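Local coordinates for septation protein imp2 (Schizosaccharomyces pombe, PDB 5C1F) that is required for normal septation in fission yeast, where it takes part in disassembly of the medial ring and binds membrane phospholipids through its F-BAR domain, the part described here, at residues L58-F63 with E81-A86; E101-R106 with R219-S224. One frame throughout, in Å; residues are numbered along the deposited sequence. Where two conformers were deposited one is given.

Interaction 1: residues L58-F63 with E81-A86; sequences LSRTTF and EVDNMA
Arg60 and Asp83 form a salt bridge between segment 58-63 and the flank of helix 69-155. The terminal nitrogen Arg60 NH2 carries most of it, reaching Asp83 OD1 at 2.9 Å and Asp83 OD2 at 3.0 Å. Both oxygens are met on their syn side, though well out of the carboxylate plane; the guanidinium and carboxylate planes stand 81° apart. The bond to OD2 is the straighter of the two (155°), and OD2 also takes a weak third bond from Arg60 NH1 at 3.4 Å. The bend at chi2 (-63°) brings the Arg60 guanidinium over to Asp83 of helix 69-155; Asp83 extends its carboxylate outward, CG anti to the backbone N. An alanine in place of Asp83 would probably leave the Arg60 guanidinium without its carboxylate mate and set its end free to swing. Next to this bridge, Ser59 OG rests 3.2 Å from Asp83 CA and also touches Val82 CG1. That hydroxyl is satisfied within its own segment of chain, by Met55 O, and makes no hydrogen bond to Asp83 N. Two donors of Thr61, its backbone N and its hydroxyl OG1, converge on Leu58 O from the same face of the carbonyl plane, the hydroxyl at 2.6 Å, holding the chain in a turn there. Ser59 O in turn accepts from Lys79 NZ. On helix 69-155 itself, Asn84 ND2 donates nearly straight to Glu81 OE1 at 3.0 Å, while Glu81 OE2 is paired with Arg246 of helix 162-252. Val82 also packs on Phe229 of the second subunit, placing this junction of the first two long helices within the helical bundle of a dimeric F-BAR domain.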
loop_
_atom_site.group_PDB
_atom_site.type_symbol
_atom_site.label_atom_id
_atom_site.label_comp_id
_atom_site.label_asym_id
_atom_site.label_seq_id
_atom_site.Cartn_x
_atom_site.Cartn_y
_atom_site.Cartn_z
ATOM N N LEU A 58 8.221 3.455 8.771
ATOM C CA LEU A 58 7.316 3.983 9.783
ATOM C C LEU A 58 7.341 3.135 11.049
ATOM O O LEU A 58 7.218 3.654 12.157
ATOM C CB LEU A 58 5.892 4.061 9.228
ATOM C CG LEU A 58 4.783 4.423 10.217
ATOM C CD1 LEU A 58 5.018 5.803 10.812
ATOM C CD2 LEU A 58 3.420 4.345 9.548
ATOM N N SER A 59 7.505 1.829 10.873
ATOM C CA SER A 59 7.536 0.894 11.993
ATOM C C SER A 59 8.783 1.068 12.852
ATOM O O SER A 59 8.804 0.657 14.012
ATOM C CB SER A 59 7.460 -0.545 11.483
ATOM O OG SER A 59 6.299 -0.736 10.698
ATOM N N ARG A 60 9.816 1.676 12.274
ATOM C CA ARG A 60 11.078 1.912 12.974
ATOM C C ARG A 60 10.990 3.117 13.887
ATOM O O ARG A 60 11.971 3.488 14.533
ATOM C CB ARG A 60 12.221 2.121 11.981
ATOM C CG ARG A 60 12.445 0.955 11.055
ATOM C CD ARG A 60 12.855 -0.285 11.824
ATOM N NE ARG A 60 12.479 -1.486 11.088
ATOM C CZ ARG A 60 11.420 -2.233 11.375
ATOM N NH1 ARG A 60 10.641 -1.916 12.401
ATOM N NH2 ARG A 60 11.147 -3.306 10.644
ATOM N N THR A 61 9.819 3.742 13.923
ATOM C CA THR A 61 9.621 4.919 14.751
ATOM C C THR A 61 9.869 4.579 16.208
ATOM O O THR A 61 9.347 3.594 16.724
ATOM C CB THR A 61 8.203 5.501 14.593
ATOM O OG1 THR A 61 8.007 5.913 13.234
ATOM C CG2 THR A 61 8.010 6.701 15.509
ATOM N N THR A 62 10.694 5.387 16.858
ATOM C CA THR A 62 10.953 5.224 18.275
ATOM C C THR A 62 10.089 6.202 19.053
ATOM O O THR A 62 10.065 7.396 18.759
ATOM C CB THR A 62 12.439 5.451 18.614
ATOM O OG1 THR A 62 12.764 6.838 18.457
ATOM C CG2 THR A 62 13.326 4.618 17.702
ATOM N N PHE A 63 9.357 5.678 20.028
ATOM C CA PHE A 63 8.551 6.507 20.910
ATOM C C PHE A 63 9.303 6.771 22.207
ATOM O O PHE A 63 10.239 6.046 22.545
ATOM C CB PHE A 63 7.211 5.837 21.207
ATOM C CG PHE A 63 6.245 5.866 20.059
ATOM C CD1 PHE A 63 6.257 4.869 19.097
ATOM C CD2 PHE A 63 5.314 6.884 19.949
ATOM C CE1 PHE A 63 5.361 4.893 18.045
ATOM C CE2 PHE A 63 4.418 6.913 18.900
ATOM C CZ PHE A 63 4.441 5.915 17.946
ATOM N N GLU A 81 2.718 -4.748 14.781
ATOM C CA GLU A 81 1.769 -5.307 13.827
ATOM C C GLU A 81 1.731 -4.499 12.535
ATOM O O GLU A 81 1.441 -5.044 11.468
ATOM C CB GLU A 81 0.368 -5.410 14.441
ATOM C CG GLU A 81 0.231 -6.503 15.506
ATOM C CD GLU A 81 0.537 -7.911 14.985
ATOM O OE1 GLU A 81 0.617 -8.106 13.752
ATOM O OE2 GLU A 81 0.696 -8.831 15.817
ATOM N N VAL A 82 2.031 -3.206 12.628
ATOM C CA VAL A 82 2.210 -2.388 11.434
ATOM C C VAL A 82 3.457 -2.878 10.694
ATOM O O VAL A 82 3.497 -2.899 9.460
ATOM C CB VAL A 82 2.324 -0.886 11.783
ATOM C CG1 VAL A 82 2.910 -0.090 10.624
ATOM C CG2 VAL A 82 0.962 -0.332 12.181
ATOM N N ASP A 83 4.461 -3.303 11.459
ATOM C CA ASP A 83 5.673 -3.886 10.892
ATOM C C ASP A 83 5.356 -5.210 10.201
ATOM O O ASP A 83 5.879 -5.494 9.124
ATOM C CB ASP A 83 6.732 -4.090 11.977
ATOM C CG ASP A 83 8.122 -4.322 11.406
ATOM O OD1 ASP A 83 8.359 -3.973 10.230
ATOM O OD2 ASP A 83 8.983 -4.846 12.143
ATOM N N ASN A 84 4.495 -6.016 10.818
ATOM C CA ASN A 84 4.076 -7.279 10.214
ATOM C C ASN A 84 3.323 -7.047 8.910
ATOM O O ASN A 84 3.427 -7.828 7.968
ATOM C CB ASN A 84 3.210 -8.084 11.181
ATOM C CG ASN A 84 4.027 -8.792 12.238
ATOM O OD1 ASN A 84 5.203 -9.099 12.026
ATOM N ND2 ASN A 84 3.412 -9.058 13.386
ATOM N N MET A 85 2.566 -5.961 8.862
ATOM C CA MET A 85 1.863 -5.602 7.644
ATOM C C MET A 85 2.858 -5.177 6.564
ATOM O O MET A 85 2.694 -5.520 5.395
ATOM C CB MET A 85 0.843 -4.499 7.923
ATOM C CG MET A 85 -0.379 -4.994 8.691
ATOM S SD MET A 85 -1.651 -3.735 8.923
ATOM C CE MET A 85 -1.537 -3.456 10.685
ATOM N N ALA A 86 3.899 -4.454 6.965
ATOM C CA ALA A 86 4.963 -4.058 6.046
ATOM C C ALA A 86 5.663 -5.275 5.443
ATOM O O ALA A 86 5.847 -5.351 4.230
ATOM C CB ALA A 86 5.977 -3.165 6.756
#

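Interaction 2: residues E101-R106 with R219-S224; sequences ENAFTR and RHFLKS
Phe221 reaches from helix 219-224 to Ala103 and Phe104 on helix 101-106, and its ring makes most of the contact. From CB, which points toward the opposite helix, the chain runs out with CG anti to the backbone N (chi1 163°), carrying the far end of the ring to the other helix. CE1, on one side of the ring, meets the methyl of Ala103 at 4.1 Å from its CB. The tip, CZ, comes to 3.3 Å from Ala103 O, an oblique approach to the ring in which no hydrogen bond is formed. On the other side CE2 lies 3.9 Å from Phe104 CD1 and only slightly farther from Phe104 CE1. The two rings make an offset edge-to-face pair, the edge of Phe221 directed at the face of Phe104, with centroids 5.7 Å apart and planes at 81°. Their helices run antiparallel at 164°, with axes 11.1 Å apart at closest approach; these are two of the long helices of the F-BAR bundle, and the bulky aromatics span the wide spacing between them. Phe104 has a second neighbour across the contact, Leu222, next to Phe221 on its helix: Leu222 CD2 touches Phe104 CE1 at 3.6 Å, coming in at the ring edge near its plane. The two side chains cross at about a right angle. Helix 18-59 joins them through Leu37, which packs against both Phe104 and Leu222, while Val225 touches Ala103 and Phe104; the Phe221 ring also stacks with Tyr107. Away from the aromatic contact, Ser224 OG returns to its own helix and donates to Phe221 O at 2.7 Å. Arg219 turns instead to the second subunit, forming a salt bridge with Asp259 there.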
loop_
_atom_site.group_PDB
_atom_site.type_symbol
_atom_site.label_atom_id
_atom_site.label_comp_id
_atom_site.label_asym_id
_atom_site.label_seq_id
_atom_site.Cartn_x
_atom_site.Cartn_y
_atom_site.Cartn_z
ATOM N N GLU A 101 4.366 -10.082 -12.969
ATOM C CA GLU A 101 5.153 -9.342 -13.955
ATOM C C GLU A 101 6.096 -10.230 -14.767
ATOM O O GLU A 101 6.052 -10.229 -15.999
ATOM C CB GLU A 101 5.972 -8.246 -13.275
ATOM C CG GLU A 101 7.001 -7.594 -14.193
ATOM C CD GLU A 101 7.937 -6.657 -13.451
ATOM O OE1 GLU A 101 7.749 -6.462 -12.230
ATOM O OE2 GLU A 101 8.863 -6.115 -14.087
ATOM N N ASN A 102 6.945 -10.986 -14.078
ATOM C CA ASN A 102 7.935 -11.821 -14.753
ATOM C C ASN A 102 7.314 -12.966 -15.547
ATOM O O ASN A 102 7.967 -13.552 -16.407
ATOM C CB ASN A 102 8.939 -12.380 -13.744
ATOM C CG ASN A 102 9.878 -11.316 -13.207
ATOM O OD1 ASN A 102 10.034 -10.250 -13.808
ATOM N ND2 ASN A 102 10.510 -11.599 -12.073
ATOM N N ALA A 103 6.056 -13.284 -15.255
ATOM C CA ALA A 103 5.345 -14.313 -16.005
ATOM C C ALA A 103 5.154 -13.865 -17.449
ATOM O O ALA A 103 5.266 -14.667 -18.376
ATOM C CB ALA A 103 4.004 -14.629 -15.357
ATOM N N PHE A 104 4.870 -12.577 -17.632
ATOM C CA PHE A 104 4.770 -11.995 -18.967
ATOM C C PHE A 104 6.130 -11.990 -19.650
ATOM O O PHE A 104 6.226 -12.197 -20.860
ATOM C CB PHE A 104 4.218 -10.569 -18.909
ATOM C CG PHE A 104 2.832 -10.480 -18.349
ATOM C CD1 PHE A 104 1.731 -10.743 -19.147
ATOM C CD2 PHE A 104 2.626 -10.132 -17.024
ATOM C CE1 PHE A 104 0.451 -10.664 -18.635
ATOM C CE2 PHE A 104 1.350 -10.052 -16.506
ATOM C CZ PHE A 104 0.259 -10.317 -17.313
ATOM N N THR A 105 7.176 -11.745 -18.865
ATOM C CA THR A 105 8.541 -11.719 -19.381
ATOM C C THR A 105 8.954 -13.095 -19.888
ATOM O O THR A 105 9.525 -13.221 -20.972
ATOM C CB THR A 105 9.544 -11.251 -18.310
ATOM O OG1 THR A 105 9.211 -9.924 -17.885
ATOM C CG2 THR A 105 10.962 -11.260 -18.865
ATOM N N ARG A 106 8.648 -14.123 -19.099
ATOM C CA ARG A 106 8.959 -15.500 -19.464
ATOM C C ARG A 106 8.124 -15.949 -20.662
ATOM O O ARG A 106 8.559 -16.780 -21.455
ATOM C CB ARG A 106 8.738 -16.440 -18.270
ATOM C CG ARG A 106 9.694 -16.188 -17.101
ATOM C CD ARG A 106 9.546 -17.220 -15.979
ATOM N NE ARG A 106 8.229 -17.182 -15.343
ATOM C CZ ARG A 106 7.955 -16.539 -14.209
ATOM N NH1 ARG A 106 6.725 -16.569 -13.715
ATOM N NH2 ARG A 106 8.905 -15.871 -13.567
ATOM N N ARG A 219 -4.513 -17.365 -24.084
ATOM C CA ARG A 219 -5.680 -16.877 -23.367
ATOM C C ARG A 219 -5.793 -17.516 -21.987
ATOM O O ARG A 219 -6.191 -16.856 -21.026
ATOM C CB ARG A 219 -6.946 -17.125 -24.189
ATOM C CG ARG A 219 -6.950 -16.350 -25.500
ATOM C CD ARG A 219 -8.282 -16.424 -26.222
ATOM N NE ARG A 219 -8.265 -15.603 -27.430
ATOM C CZ ARG A 219 -8.784 -14.383 -27.518
ATOM N NH1 ARG A 219 -9.384 -13.835 -26.468
ATOM N NH2 ARG A 219 -8.712 -13.712 -28.659
ATOM N N HIS A 220 -5.437 -18.793 -21.886
ATOM C CA HIS A 220 -5.385 -19.451 -20.586
ATOM C C HIS A 220 -4.308 -18.807 -19.722
ATOM O O HIS A 220 -4.502 -18.603 -18.523
ATOM C CB HIS A 220 -5.118 -20.948 -20.735
ATOM C CG HIS A 220 -6.325 -21.742 -21.129
ATOM N ND1 HIS A 220 -7.398 -21.930 -20.287
ATOM C CD2 HIS A 220 -6.620 -22.408 -22.272
ATOM C CE1 HIS A 220 -8.309 -22.673 -20.895
ATOM N NE2 HIS A 220 -7.861 -22.975 -22.100
ATOM N N PHE A 221 -3.176 -18.486 -20.341
ATOM C CA PHE A 221 -2.073 -17.854 -19.628
ATOM C C PHE A 221 -2.492 -16.513 -19.029
ATOM O O PHE A 221 -2.287 -16.264 -17.841
ATOM C CB PHE A 221 -0.871 -17.661 -20.555
ATOM C CG PHE A 221 0.140 -16.682 -20.030
ATOM C CD1 PHE A 221 1.010 -17.041 -19.012
ATOM C CD2 PHE A 221 0.214 -15.397 -20.546
ATOM C CE1 PHE A 221 1.937 -16.136 -18.521
ATOM C CE2 PHE A 221 1.137 -14.487 -20.058
ATOM C CZ PHE A 221 1.998 -14.857 -19.045
ATOM N N LEU A 222 -3.082 -15.656 -19.855
ATOM C CA LEU A 222 -3.476 -14.321 -19.416
ATOM C C LEU A 222 -4.515 -14.368 -18.297
ATOM O O LEU A 222 -4.453 -13.574 -17.359
ATOM C CB LEU A 222 -4.003 -13.505 -20.601
ATOM C CG LEU A 222 -2.917 -13.067 -21.588
ATOM C CD1 LEU A 222 -3.494 -12.271 -22.751
ATOM C CD2 LEU A 222 -1.842 -12.265 -20.870
ATOM N N LYS A 223 -5.459 -15.301 -18.392
ATOM C CA LYS A 223 -6.455 -15.486 -17.339
ATOM C C LYS A 223 -5.821 -15.918 -16.014
ATOM O O LYS A 223 -6.152 -15.383 -14.956
ATOM C CB LYS A 223 -7.505 -16.516 -17.765
ATOM C CG LYS A 223 -8.501 -16.013 -18.801
ATOM C CD LYS A 223 -9.510 -17.099 -19.159
ATOM C CE LYS A 223 -10.226 -17.615 -17.920
ATOM N NZ LYS A 223 -11.103 -18.783 -18.221
ATOM N N SER A 224 -4.910 -16.886 -16.077
ATOM C CA SER A 224 -4.285 -17.430 -14.871
ATOM C C SER A 224 -3.429 -16.390 -14.153
ATOM O O SER A 224 -3.410 -16.340 -12.924
ATOM C CB SER A 224 -3.431 -18.658 -15.210
ATOM O OG SER A 224 -2.315 -18.302 -16.008
#

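Overall arrangement
Interactions 1 and 2 share helix 69-155, and along the chain interaction 1 closes before interaction 2 opens. Their centres lie 34 Å apart and their nearest atoms about 17 Å, so they do not touch. Interaction 2 sits close to the middle of the chain, 5 Å from its centre, whereas interaction 1 lies 32 Å out. The first ties helix 69-155 to segment 58-63 by charge; the second packs it by aromatic and aliphatic groups against helix 162-252. Both reach the second subunit, 58-63 and 81-86 through packing, 219-224 also through polar bonds, and thus both border the dimer interface of the F-BAR domain.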